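Local coordinates for protein probable tagatose 6-phosphate kinase (Sinorhizobium meliloti, PDB 3TXV) that probably acts in carbohydrate metabolism, perhaps as a tagatose-6-phosphate kinase, and belongs with the GatZ/KbaZ-like subunits of tagatose-1,6-bisphosphate aldolase, at residues E51-C54 / N55-N58; Y353-R356 / I357-Y360. All blocks are in the same frame, centred on the assembly; numbering follows the deposited sequence.

How the interactions relate
Each contact is a local turn within its own continuous piece of chain, and the two share no helix or strand. Interaction 1 is the more deeply buried: it ends barrel strand 48-53 and starts the loop toward helix 68-81. Interaction 2 is only partly buried and lies well after the last barrel strand, between helices 342-351 and 364-376. Their centres are about 16 Å apart and their nearest atoms about 7 Å, so they do not touch. The chemistry follows the setting. At 51-58 backbone carbonyls take N-H groups and small apolar side chains pack against helix 68-81, whereas at 353-360 two arginines, an aspartate and a tyrosine carry much of the contact.

Interaction 1: E51-C54 / N55-N58; sequences EATC and NQVN
Thr53 and Val57 close a single helical turn, an alpha-turn, at the C-terminal end of strand 48-53, the second strand of an eight-stranded parallel beta/alpha barrel of the TIM type. Val57 N donates to Thr53 O at 3.0 Å, and Gln56 N adds a weak, strongly bent bond to the same oxygen. Cys54, Asn55 and Gln56 between them all have helical backbone angles, which is how the chain bends so sharply off the strand. The side chains of Thr53 and Gln56 cross at about a right angle, with OG1 of Thr53 3.3 Å from CB of Gln56. Facing the barrel's outer layer, Ala52 CB meets Val57 CG2 at 3.9 Å, and Phe71 of helix 68-81 packs on both residues. Cys54 instead touches His95 of the neighbouring strand 89-96, at the barrel end where active sites of this fold lie. Asn58 fastens the far side of the turn: its CG sits between backbone N and carbonyl carbon (chi1 53°), and this brings ND2 to Cys54 O at 2.8 Å, with an N-H...O angle of 153° and the donor tilted 31° from the carbonyl plane.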
loop_
_atom_site.group_PDB
_atom_site.type_symbol
_atom_site.label_atom_id
_atom_site.label_comp_id
_atom_site.label_asym_id
_atom_site.label_seq_id
_atom_site.Cartn_x
_atom_site.Cartn_y
_atom_site.Cartn_z
ATOM N N GLU A 51 6.350 -0.936 1.758
ATOM C CA GLU A 51 5.950 0.011 2.801
ATOM C C GLU A 51 4.964 -0.606 3.796
ATOM O O GLU A 51 4.178 -1.454 3.438
ATOM C CB GLU A 51 5.341 1.266 2.162
ATOM C CG GLU A 51 6.225 1.940 1.132
ATOM C CD GLU A 51 6.324 3.435 1.368
ATOM O OE1 GLU A 51 6.265 3.839 2.561
ATOM O OE2 GLU A 51 6.458 4.207 0.374
ATOM N N ALA A 52 5.030 -0.180 5.047
ATOM C CA ALA A 52 4.045 -0.526 6.059
ATOM C C ALA A 52 3.528 0.780 6.699
ATOM O O ALA A 52 4.229 1.782 6.633
ATOM C CB ALA A 52 4.682 -1.419 7.076
ATOM N N THR A 53 2.318 0.793 7.270
ATOM C CA THR A 53 1.757 2.023 7.913
ATOM C C THR A 53 1.812 1.980 9.429
ATOM O O THR A 53 1.716 0.923 10.013
ATOM C CB THR A 53 0.250 2.357 7.554
ATOM O OG1 THR A 53 -0.530 1.163 7.493
ATOM C CG2 THR A 53 0.104 3.134 6.264
ATOM N N CYS A 54 1.929 3.151 10.049
ATOM C CA CYS A 54 1.953 3.321 11.496
ATOM C C CYS A 54 1.069 2.321 12.194
ATOM O O CYS A 54 1.552 1.518 13.008
ATOM C CB CYS A 54 1.502 4.743 11.857
ATOM S SG CYS A 54 -0.192 5.275 11.147
ATOM N N ASN A 55 -0.225 2.389 11.854
ATOM C CA ASN A 55 -1.293 1.473 12.306
ATOM C C ASN A 55 -1.029 -0.017 12.116
ATOM O O ASN A 55 -1.278 -0.825 13.003
ATOM C CB ASN A 55 -2.566 1.794 11.549
ATOM C CG ASN A 55 -3.350 2.949 12.151
ATOM O OD1 ASN A 55 -3.109 3.423 13.275
ATOM N ND2 ASN A 55 -4.332 3.401 11.387
ATOM N N GLN A 56 -0.550 -0.362 10.930
ATOM C CA GLN A 56 -0.309 -1.731 10.538
ATOM C C GLN A 56 0.774 -2.352 11.426
ATOM O O GLN A 56 0.602 -3.471 11.903
ATOM C CB GLN A 56 0.074 -1.738 9.044
ATOM C CG GLN A 56 0.234 -3.087 8.343
ATOM C CD GLN A 56 0.877 -2.934 6.951
ATOM O OE1 GLN A 56 1.560 -3.847 6.447
ATOM N NE2 GLN A 56 0.666 -1.769 6.332
ATOM N N VAL A 57 1.873 -1.626 11.659
ATOM C CA VAL A 57 3.024 -2.181 12.366
ATOM C C VAL A 57 3.745 -1.158 13.228
ATOM O O VAL A 57 4.184 -0.130 12.738
ATOM C CB VAL A 57 4.054 -2.916 11.414
ATOM C CG1 VAL A 57 3.339 -3.695 10.281
ATOM C CG2 VAL A 57 5.168 -1.980 10.869
ATOM N N ASN A 58 3.868 -1.451 14.519
ATOM C CA ASN A 58 4.543 -0.558 15.457
ATOM C C ASN A 58 4.971 -1.339 16.685
ATOM O O ASN A 58 4.625 -2.504 16.797
ATOM C CB ASN A 58 3.644 0.630 15.841
ATOM C CG ASN A 58 2.281 0.199 16.355
ATOM O OD1 ASN A 58 2.165 -0.524 17.353
ATOM N ND2 ASN A 58 1.233 0.651 15.674
#

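Interaction 2: Y353-R356 / I357-Y360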
loop_
_atom_site.group_PDB
_atom_site.type_symbol
_atom_site.label_atom_id
_atom_site.label_comp_id
_atom_site.label_asym_id
_atom_site.label_seq_id
_atom_site.Cartn_x
_atom_site.Cartn_y
_atom_site.Cartn_z
ATOM N N TYR A 353 -13.872 -1.583 -5.114
ATOM C CA TYR A 353 -12.516 -1.076 -5.250
ATOM C C TYR A 353 -11.858 -0.678 -3.924
ATOM O O TYR A 353 -10.639 -0.566 -3.877
ATOM C CB TYR A 353 -12.545 0.180 -6.135
ATOM C CG TYR A 353 -12.693 -0.003 -7.634
ATOM C CD1 TYR A 353 -11.974 -0.989 -8.318
ATOM C CD2 TYR A 353 -13.497 0.862 -8.375
ATOM C CE1 TYR A 353 -12.066 -1.131 -9.701
ATOM C CE2 TYR A 353 -13.609 0.746 -9.762
ATOM C CZ TYR A 353 -12.897 -0.263 -10.420
ATOM O OH TYR A 353 -13.009 -0.409 -11.795
ATOM N N SER A 354 -12.635 -0.406 -2.870
ATOM C CA SER A 354 -12.048 -0.104 -1.535
ATOM C C SER A 354 -11.355 -1.335 -0.964
ATOM O O SER A 354 -10.411 -1.213 -0.160
ATOM C CB SER A 354 -13.077 0.381 -0.506
ATOM O OG SER A 354 -13.703 1.583 -0.912
ATOM N N ASP A 355 -11.834 -2.515 -1.370
ATOM C CA ASP A 355 -11.067 -3.729 -1.177
ATOM C C ASP A 355 -10.846 -3.994 0.331
ATOM O O ASP A 355 -9.784 -4.434 0.756
ATOM C CB ASP A 355 -9.728 -3.664 -1.971
ATOM C CG ASP A 355 -8.816 -4.906 -1.739
ATOM O OD1 ASP A 355 -9.239 -6.046 -2.098
ATOM O OD2 ASP A 355 -7.680 -4.749 -1.204
ATOM N N ARG A 356 -11.862 -3.744 1.146
ATOM C CA ARG A 356 -11.650 -3.895 2.577
ATOM C C ARG A 356 -11.434 -5.358 2.862
ATOM O O ARG A 356 -10.799 -5.699 3.865
ATOM C CB ARG A 356 -12.791 -3.333 3.443
ATOM C CG ARG A 356 -13.192 -1.889 3.192
ATOM C CD ARG A 356 -12.112 -0.894 3.532
ATOM N NE ARG A 356 -11.626 -1.028 4.892
ATOM C CZ ARG A 356 -10.567 -0.351 5.354
ATOM N NH1 ARG A 356 -9.916 0.485 4.543
ATOM N NH2 ARG A 356 -10.156 -0.508 6.617
ATOM N N ILE A 357 -11.926 -6.225 1.979
ATOM C CA ILE A 357 -11.749 -7.677 2.178
ATOM C C ILE A 357 -10.291 -8.030 2.483
ATOM O O ILE A 357 -10.036 -9.081 3.037
ATOM C CB ILE A 357 -12.259 -8.509 0.976
ATOM C CG1 ILE A 357 -12.358 -9.981 1.330
ATOM C CG2 ILE A 357 -11.371 -8.327 -0.268
ATOM C CD1 ILE A 357 -13.138 -10.776 0.270
ATOM N N ARG A 358 -9.360 -7.132 2.157
ATOM C CA ARG A 358 -7.936 -7.394 2.328
ATOM C C ARG A 358 -7.482 -7.558 3.799
ATOM O O ARG A 358 -6.401 -8.105 4.089
ATOM C CB ARG A 358 -7.100 -6.336 1.607
ATOM C CG ARG A 358 -6.938 -5.067 2.334
ATOM C CD ARG A 358 -5.970 -4.150 1.617
ATOM N NE ARG A 358 -6.174 -2.766 2.047
ATOM C CZ ARG A 358 -7.001 -1.929 1.441
ATOM N NH1 ARG A 358 -7.659 -2.313 0.361
ATOM N NH2 ARG A 358 -7.178 -0.708 1.911
ATOM N N TYR A 359 -8.305 -7.065 4.721
ATOM C CA TYR A 359 -7.989 -7.154 6.133
ATOM C C TYR A 359 -8.377 -8.533 6.683
ATOM O O TYR A 359 -7.955 -8.906 7.789
ATOM C CB TYR A 359 -8.643 -5.998 6.908
ATOM C CG TYR A 359 -8.104 -4.658 6.494
ATOM C CD1 TYR A 359 -6.941 -4.126 7.092
ATOM C CD2 TYR A 359 -8.723 -3.922 5.478
ATOM C CE1 TYR A 359 -6.423 -2.881 6.698
ATOM C CE2 TYR A 359 -8.212 -2.668 5.076
ATOM C CZ TYR A 359 -7.070 -2.161 5.696
ATOM O OH TYR A 359 -6.570 -0.955 5.280
ATOM N N TYR A 360 -9.133 -9.297 5.885
ATOM C CA TYR A 360 -9.637 -10.607 6.315
ATOM C C TYR A 360 -8.805 -11.777 5.814
ATOM O O TYR A 360 -8.913 -12.876 6.331
ATOM C CB TYR A 360 -11.112 -10.762 5.941
ATOM C CG TYR A 360 -11.968 -9.688 6.591
ATOM C CD1 TYR A 360 -12.028 -8.430 6.059
ATOM C CD2 TYR A 360 -12.682 -9.936 7.774
ATOM C CE1 TYR A 360 -12.779 -7.457 6.666
ATOM C CE2 TYR A 360 -13.450 -8.968 8.375
ATOM C CZ TYR A 360 -13.494 -7.729 7.816
ATOM O OH TYR A 360 -14.242 -6.711 8.368
#
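Arg356 and Tyr359 meet guanidinium to ring, with CE2 of Tyr359 lying 3.2 Å above the guanidinium plane of Arg356, over its centre. The two planes are 29° apart, so one side of the ring leans in and its CE2 is 3.3 Å from both CZ and NH2 of Arg356. Bends at chi2 and chi3 (-65° and -55°) fold the Arg356 side chain back over Tyr359, three residues on; NE is held by Asn333 O, and Tyr337 makes a cation-pi contact with the same side chain. The backbone follows suit: Tyr359 N donates to Arg356 O at 3.0 Å, and Tyr360 N bonds to Ile357 O. These overlapping beta-turns give a short, tightly wound coil in the connection between helices 342-351 and 364-376, packed against helices 290-310 and 319-329. Asp355 and Arg358 form its salt bridge. NH1 of Arg358 comes in at 2.9 Å on the anti side of Asp355 OD2, which lies in the guanidinium plane, and OD2 also bonds Thr293 OG1. The same NH1 reaches Ser354 O at 3.0 Å, where the oxygen lies out of that plane. With a methionine in place of Arg358, the Asp355 carboxylate would probably be left without its charge partner and Ser354 O without this donor. Opposite in sense is the meeting of like charges, NH2 of Arg358 standing 4.0 Å from NH1 of Arg356, which the carboxylate of Asp355 may partly offset.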